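Local coordinates for extracellular solute-binding protein, family 1 (Bifidobacterium longum subsp. infantis ATCC 15697, PDB 3OMB) that probably binds a solute, perhaps an oligosaccharide, outside the cell for an ABC-type importer, and holds a magnesium ion, at residues 215-219 with 220-224; 425-428 with 429-432. One frame throughout, in Å; residues are numbered along the deposited sequence.

Interaction 1: 215-219 with 220-224; sequences KLEGS and YFTWY
Glu217 and Tyr220 flank a tight reversal of the backbone whose corner is made by Gly218 and Ser219, and the carbonyl oxygens Glu217 O and Tyr220 O come within 3.5 Å of each other. Water does the bridging. One molecule accepts from Glu217 N at 2.9 Å and donates to Tyr220 O; a second, farther from the bend, donates to Lys215 O and to Thr222 OG1, the latter at 2.6 Å. Thr222 OG1 donates a hydrogen bond to Trp223 O (2.8 Å), approaching from 49° out of that carbonyl's plane.

The bend belongs to the long loop between strands 209-211 and 248-251, in a protein consistent with the type 2 periplasmic-binding fold. Phe221 packs on Met491 of helix 490-500.

Glu217 CB sits over one face of the Tyr220 ring, 4.2 Å from its centroid, a CH-pi contact. The chain bends about its CB-CG bond (chi2 -74°) and runs alongside the ring, leaving carboxylate and ring planes only 5° apart. Ser219 OG takes the ring's edge, in plane, 3.2 Å from Tyr220 CD1. The Thr222 methyl crosses the glutamate chain at about a right angle, CG2 to Glu217 CG being 3.5 Å. A serine in place of Tyr220 has no ring for Glu217 CB to rest on, and the glutamate chain would probably be left freer to turn.

Interaction 2: 425-428 with 429-432; sequences WIPD and EATI
Pro427 and Ala430 close a type I beta turn, with Ala430 N donating to Pro427 O over 3.0 Å.

On the apolar side, the small bump is the Ala430 methyl. It settles into a shallow hollow walled by Ile426 and Pro427, with Ala430 CB lying 4.0 Å from Ile426 CG2 and 4.1 Å from Pro427 CG. With chi1 at -57° the CG2 branch of Ile426 lies opposite its backbone N, where it touches both Ala430 CB and, at 4.2 Å, the end of the next apolar chain, Ile432 CD1.

The turn delivers the chain into strand 431-433, an outer strand of a three-stranded mixed sheet, where Thr431 exchanges backbone hydrogen bonds with His397 and Tyr399. Helix 376-384 lines the apolar side, touching Ile426, Pro427, Ala430 and Ile432.

Pro427 is itself a bump with two neighbours. Its CB lies over one face of the Trp425 ring, 3.7 Å above the plane and displaced toward the rim, and on another side meets the Glu429 carboxylate, OE2 standing 3.3 Å from Pro427 CB. Glu429 gets there by folding back: CG is held between the backbone N and carbonyl carbon (chi1 56°), and the chain bends again at chi2, crossing the proline at about a right angle. Glu429 OE1 accepts a hydrogen bond from Gln134 NE2, which probably helps to keep the chain folded back, while Asp428 at the corner forms a salt bridge with Lys135.

In the fold
Followed from the N terminus, the chain reaches interaction 1 after strand 209-211, the edge of a four-stranded sheet, within the excursion that ends at strand 248-251. Leu216 and Phe221 bring this bend against helix 490-500, which arrives much later in sequence. Interaction 2 comes after helix 403-411 and leads into strand 431-433, tying helices 126-134 and 376-384 to the small sheet built on 391-395 and 398-401. Each contact closes a short local bend; they stand in series and neither nest nor cross. They lie on opposite sides of the chain's centre, their centres 32 Å apart and nearest atoms about 16 Å, and both are remote from the magnesium site.

Interaction 1: 215-219 with 220-224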
ATOM      1  N   LYS A 215      11.164   4.087 -12.228  1.00 19.90           N
ATOM      2  CA  LYS A 215      12.100   5.101 -11.774  1.00 20.88           C
ATOM      3  C   LYS A 215      11.972   5.240 -10.262  1.00 20.84           C
ATOM      4  O   LYS A 215      10.946   4.885  -9.684  1.00 19.53           O
ATOM      5  CB  LYS A 215      11.884   6.444 -12.494  1.00 21.85           C
ATOM      6  CG  LYS A 215      10.642   7.260 -12.088  1.00 24.14           C
ATOM      7  CD  LYS A 215      10.736   8.621 -12.784  1.00 29.46           C
ATOM      8  CE  LYS A 215       9.769   9.653 -12.237  1.00 34.01           C
ATOM      9  NZ  LYS A 215       8.388   9.443 -12.767  1.00 35.93           N
ATOM     10  N   LEU A 216      13.037   5.704  -9.625  1.00 22.03           N
ATOM     11  CA  LEU A 216      13.014   5.943  -8.178  1.00 23.55           C
ATOM     12  C   LEU A 216      12.295   7.266  -7.891  1.00 25.34           C
ATOM     13  O   LEU A 216      12.393   8.203  -8.674  1.00 26.50           O
ATOM     14  CB  LEU A 216      14.439   5.979  -7.641  1.00 22.72           C
ATOM     15  CG  LEU A 216      15.280   4.722  -7.838  1.00 21.67           C
ATOM     16  CD1 LEU A 216      16.550   4.812  -6.989  1.00 22.01           C
ATOM     17  CD2 LEU A 216      14.524   3.411  -7.486  1.00 21.92           C
ATOM     18  N   GLU A 217      11.523   7.317  -6.808  1.00 27.20           N
ATOM     19  CA  GLU A 217      10.978   8.580  -6.299  1.00 28.80           C
ATOM     20  C   GLU A 217      11.954   9.167  -5.297  1.00 29.05           C
ATOM     21  O   GLU A 217      12.655   8.423  -4.591  1.00 28.89           O
ATOM     22  CB  GLU A 217       9.629   8.351  -5.618  1.00 29.50           C
ATOM     23  CG  GLU A 217       8.474   8.237  -6.610  1.00 33.21           C
ATOM     24  CD  GLU A 217       8.097   9.585  -7.203  1.00 37.36           C
ATOM     25  OE1 GLU A 217       8.596  10.635  -6.719  1.00 38.31           O
ATOM     26  OE2 GLU A 217       7.285   9.596  -8.142  1.00 40.53           O
ATOM     27  N   GLY A 218      11.975  10.497  -5.223  1.00 29.46           N
ATOM     28  CA  GLY A 218      12.960  11.226  -4.412  1.00 29.24           C
ATOM     29  C   GLY A 218      12.913  10.919  -2.926  1.00 29.00           C
ATOM     30  O   GLY A 218      13.966  10.799  -2.287  1.00 29.21           O
ATOM     31  N   SER A 219      11.702  10.791  -2.371  1.00 28.52           N
ATOM     32  CA  SER A 219      11.533  10.731  -0.912  1.00 28.35           C
ATOM     33  C   SER A 219      11.104   9.385  -0.255  1.00 27.17           C
ATOM     34  O   SER A 219      10.968   9.319   0.986  1.00 26.70           O
ATOM     35  CB  SER A 219      10.586  11.850  -0.475  1.00 29.20           C
ATOM     36  OG  SER A 219       9.325  11.649  -1.095  1.00 32.41           O
ATOM     37  N   TYR A 220      10.910   8.331  -1.056  1.00 25.67           N
ATOM     38  CA  TYR A 220      10.444   7.041  -0.544  1.00 24.62           C
ATOM     39  C   TYR A 220      10.587   5.929  -1.591  1.00 22.85           C
ATOM     40  O   TYR A 220      10.577   6.202  -2.785  1.00 22.46           O
ATOM     41  CB  TYR A 220       8.974   7.154  -0.083  1.00 25.47           C
ATOM     42  CG  TYR A 220       8.019   7.519  -1.196  1.00 29.13           C
ATOM     43  CD1 TYR A 220       7.880   8.838  -1.615  1.00 32.71           C
ATOM     44  CD2 TYR A 220       7.242   6.538  -1.834  1.00 32.66           C
ATOM     45  CE1 TYR A 220       6.998   9.185  -2.644  1.00 35.61           C
ATOM     46  CE2 TYR A 220       6.350   6.876  -2.867  1.00 34.80           C
ATOM     47  CZ  TYR A 220       6.241   8.201  -3.269  1.00 36.22           C
ATOM     48  OH  TYR A 220       5.376   8.550  -4.299  1.00 38.88           O
ATOM     49  N   PHE A 221      10.723   4.677  -1.147  1.00 20.78           N
ATOM     50  CA  PHE A 221      10.613   3.543  -2.063  1.00 19.52           C
ATOM     51  C   PHE A 221       9.141   3.245  -2.397  1.00 19.13           C
ATOM     52  O   PHE A 221       8.301   3.170  -1.509  1.00 18.91           O
ATOM     53  CB  PHE A 221      11.358   2.325  -1.523  1.00 18.92           C
ATOM     54  CG  PHE A 221      12.819   2.576  -1.322  1.00 18.10           C
ATOM     55  CD1 PHE A 221      13.686   2.578  -2.417  1.00 18.25           C
ATOM     56  CD2 PHE A 221      13.327   2.846  -0.046  1.00 17.38           C
ATOM     57  CE1 PHE A 221      15.061   2.826  -2.254  1.00 18.50           C
ATOM     58  CE2 PHE A 221      14.703   3.115   0.143  1.00 17.24           C
ATOM     59  CZ  PHE A 221      15.574   3.100  -0.968  1.00 19.17           C
ATOM     60  N   THR A 222       8.850   3.100  -3.686  1.00 18.06           N
ATOM     61  CA  THR A 222       7.474   3.023  -4.170  1.00 17.92           C
ATOM     62  C   THR A 222       6.944   1.582  -4.219  1.00 17.37           C
ATOM     63  O   THR A 222       7.687   0.596  -4.074  1.00 16.99           O
ATOM     64  CB  THR A 222       7.375   3.536  -5.636  1.00 18.29           C
ATOM     65  OG1 THR A 222       8.118   2.648  -6.491  1.00 19.37           O
ATOM     66  CG2 THR A 222       7.949   4.915  -5.775  1.00 18.78           C
ATOM     67  N   TRP A 223       5.648   1.479  -4.475  1.00 17.22           N
ATOM     68  CA  TRP A 223       5.066   0.216  -4.897  1.00 16.87           C
ATOM     69  C   TRP A 223       5.867  -0.244  -6.104  1.00 16.21           C
ATOM     70  O   TRP A 223       6.234   0.564  -6.964  1.00 15.26           O
ATOM     71  CB  TRP A 223       3.584   0.379  -5.256  1.00 16.54           C
ATOM     72  CG  TRP A 223       2.691   0.395  -4.059  1.00 18.57           C
ATOM     73  CD1 TRP A 223       2.762   1.268  -3.003  1.00 19.59           C
ATOM     74  CD2 TRP A 223       1.581  -0.483  -3.779  1.00 19.32           C
ATOM     75  NE1 TRP A 223       1.773   0.986  -2.103  1.00 20.16           N
ATOM     76  CE2 TRP A 223       1.034  -0.077  -2.547  1.00 19.65           C
ATOM     77  CE3 TRP A 223       1.000  -1.567  -4.452  1.00 20.11           C
ATOM     78  CZ2 TRP A 223      -0.066  -0.725  -1.951  1.00 20.06           C
ATOM     79  CZ3 TRP A 223      -0.095  -2.213  -3.864  1.00 21.34           C
ATOM     80  CH2 TRP A 223      -0.608  -1.790  -2.613  1.00 20.83           C
ATOM     81  N   TYR A 224       6.168  -1.535  -6.120  1.00 15.97           N
ATOM     82  CA  TYR A 224       6.787  -2.181  -7.255  1.00 16.92           C
ATOM     83  C   TYR A 224       8.217  -1.665  -7.453  1.00 17.25           C
ATOM     84  O   TYR A 224       8.767  -1.769  -8.553  1.00 18.60           O
ATOM     85  CB  TYR A 224       5.916  -2.082  -8.535  1.00 16.15           C
ATOM     86  CG  TYR A 224       4.420  -2.287  -8.302  1.00 18.68           C
ATOM     87  CD1 TYR A 224       3.942  -3.401  -7.576  1.00 19.86           C
ATOM     88  CD2 TYR A 224       3.478  -1.392  -8.824  1.00 20.53           C
ATOM     89  CE1 TYR A 224       2.579  -3.593  -7.347  1.00 20.23           C
ATOM     90  CE2 TYR A 224       2.082  -1.581  -8.601  1.00 22.22           C
ATOM     91  CZ  TYR A 224       1.664  -2.690  -7.868  1.00 22.98           C
ATOM     92  OH  TYR A 224       0.334  -2.908  -7.627  1.00 25.74           O
TER
HETATM   93  O   HOH W   1      10.297   2.888  -7.797  1.00 23.97           O
HETATM   94  O   HOH W   2      12.348   5.389  -4.797  1.00 22.62           O

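Interaction 2: 425-428 with 429-432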
ATOM      1  N   TRP A 425     -14.963  -2.042   7.928  1.00 18.00           N
ATOM      2  CA  TRP A 425     -14.172  -3.258   7.846  1.00 18.19           C
ATOM      3  C   TRP A 425     -15.004  -4.377   7.228  1.00 18.34           C
ATOM      4  O   TRP A 425     -16.187  -4.469   7.480  1.00 18.53           O
ATOM      5  CB  TRP A 425     -13.599  -3.660   9.205  1.00 17.42           C
ATOM      6  CG  TRP A 425     -14.586  -4.271  10.182  1.00 18.00           C
ATOM      7  CD1 TRP A 425     -15.675  -3.653  10.742  1.00 18.22           C
ATOM      8  CD2 TRP A 425     -14.561  -5.606  10.715  1.00 17.20           C
ATOM      9  NE1 TRP A 425     -16.316  -4.516  11.594  1.00 19.80           N
ATOM     10  CE2 TRP A 425     -15.671  -5.728  11.583  1.00 19.21           C
ATOM     11  CE3 TRP A 425     -13.717  -6.715  10.531  1.00 18.03           C
ATOM     12  CZ2 TRP A 425     -15.955  -6.911  12.291  1.00 20.29           C
ATOM     13  CZ3 TRP A 425     -14.000  -7.907  11.240  1.00 18.18           C
ATOM     14  CH2 TRP A 425     -15.118  -7.992  12.099  1.00 19.14           C
ATOM     15  N   ILE A 426     -14.373  -5.191   6.385  1.00 18.80           N
ATOM     16  CA  ILE A 426     -15.037  -6.341   5.780  1.00 18.84           C
ATOM     17  C   ILE A 426     -14.681  -7.523   6.650  1.00 19.29           C
ATOM     18  O   ILE A 426     -13.498  -7.903   6.714  1.00 18.97           O
ATOM     19  CB  ILE A 426     -14.549  -6.641   4.338  1.00 18.77           C
ATOM     20  CG1 ILE A 426     -14.731  -5.428   3.410  1.00 19.20           C
ATOM     21  CG2 ILE A 426     -15.283  -7.888   3.754  1.00 17.50           C
ATOM     22  CD1 ILE A 426     -16.139  -5.021   3.205  1.00 20.96           C
ATOM     23  N   PRO A 427     -15.693  -8.110   7.323  1.00 19.49           N
ATOM     24  CA  PRO A 427     -15.442  -9.189   8.293  1.00 19.91           C
ATOM     25  C   PRO A 427     -15.086 -10.506   7.592  1.00 20.60           C
ATOM     26  O   PRO A 427     -15.465 -10.702   6.430  1.00 20.87           O
ATOM     27  CB  PRO A 427     -16.768  -9.303   9.033  1.00 19.60           C
ATOM     28  CG  PRO A 427     -17.822  -8.880   7.953  1.00 19.77           C
ATOM     29  CD  PRO A 427     -17.135  -7.827   7.134  1.00 19.19           C
ATOM     30  N   ASP A 428     -14.374 -11.399   8.290  1.00 21.04           N
ATOM     31  CA  ASP A 428     -13.939 -12.667   7.683  1.00 21.77           C
ATOM     32  C   ASP A 428     -15.104 -13.550   7.281  1.00 23.07           C
ATOM     33  O   ASP A 428     -14.976 -14.392   6.371  1.00 22.42           O
ATOM     34  CB  ASP A 428     -13.027 -13.451   8.598  1.00 21.73           C
ATOM     35  CG  ASP A 428     -11.631 -12.856   8.684  1.00 23.41           C
ATOM     36  OD1 ASP A 428     -11.311 -11.931   7.884  1.00 23.11           O
ATOM     37  OD2 ASP A 428     -10.862 -13.318   9.563  1.00 24.35           O
ATOM     38  N   GLU A 429     -16.242 -13.361   7.944  1.00 23.75           N
ATOM     39  CA  GLU A 429     -17.407 -14.188   7.632  1.00 25.61           C
ATOM     40  C   GLU A 429     -18.045 -13.785   6.286  1.00 24.77           C
ATOM     41  O   GLU A 429     -18.856 -14.522   5.761  1.00 24.95           O
ATOM     42  CB  GLU A 429     -18.411 -14.250   8.817  1.00 26.18           C
ATOM     43  CG  GLU A 429     -18.911 -12.895   9.317  1.00 29.21           C
ATOM     44  CD  GLU A 429     -18.012 -12.206  10.388  1.00 34.00           C
ATOM     45  OE1 GLU A 429     -16.802 -12.541  10.561  1.00 30.87           O
ATOM     46  OE2 GLU A 429     -18.554 -11.272  11.056  1.00 38.92           O
ATOM     47  N   ALA A 430     -17.649 -12.640   5.718  1.00 24.01           N
ATOM     48  CA  ALA A 430     -18.184 -12.214   4.420  1.00 23.81           C
ATOM     49  C   ALA A 430     -17.472 -12.886   3.248  1.00 24.20           C
ATOM     50  O   ALA A 430     -16.243 -12.930   3.210  1.00 23.13           O
ATOM     51  CB  ALA A 430     -18.098 -10.731   4.268  1.00 23.38           C
ATOM     52  N   THR A 431     -18.265 -13.407   2.313  1.00 25.01           N
ATOM     53  CA  THR A 431     -17.783 -13.997   1.072  1.00 25.90           C
ATOM     54  C   THR A 431     -18.293 -13.137  -0.075  1.00 26.19           C
ATOM     55  O   THR A 431     -19.503 -12.987  -0.256  1.00 26.36           O
ATOM     56  CB  THR A 431     -18.258 -15.485   0.883  1.00 26.28           C
ATOM     57  OG1 THR A 431     -17.852 -16.259   2.012  1.00 27.53           O
ATOM     58  CG2 THR A 431     -17.641 -16.118  -0.393  1.00 27.12           C
ATOM     59  N   ILE A 432     -17.353 -12.544  -0.806  1.00 26.56           N
ATOM     60  CA  ILE A 432     -17.644 -11.725  -1.987  1.00 27.10           C
ATOM     61  C   ILE A 432     -17.182 -12.455  -3.255  1.00 28.00           C
ATOM     62  O   ILE A 432     -15.997 -12.767  -3.403  1.00 28.22           O
ATOM     63  CB  ILE A 432     -16.948 -10.359  -1.897  1.00 26.48           C
ATOM     64  CG1 ILE A 432     -17.435  -9.586  -0.659  1.00 26.66           C
ATOM     65  CG2 ILE A 432     -17.204  -9.545  -3.156  1.00 26.19           C
ATOM     66  CD1 ILE A 432     -16.573  -8.407  -0.253  1.00 25.91           C
TER
HETATM   67  O   HOH W   3     -13.959 -11.703   3.979  1.00 18.49           O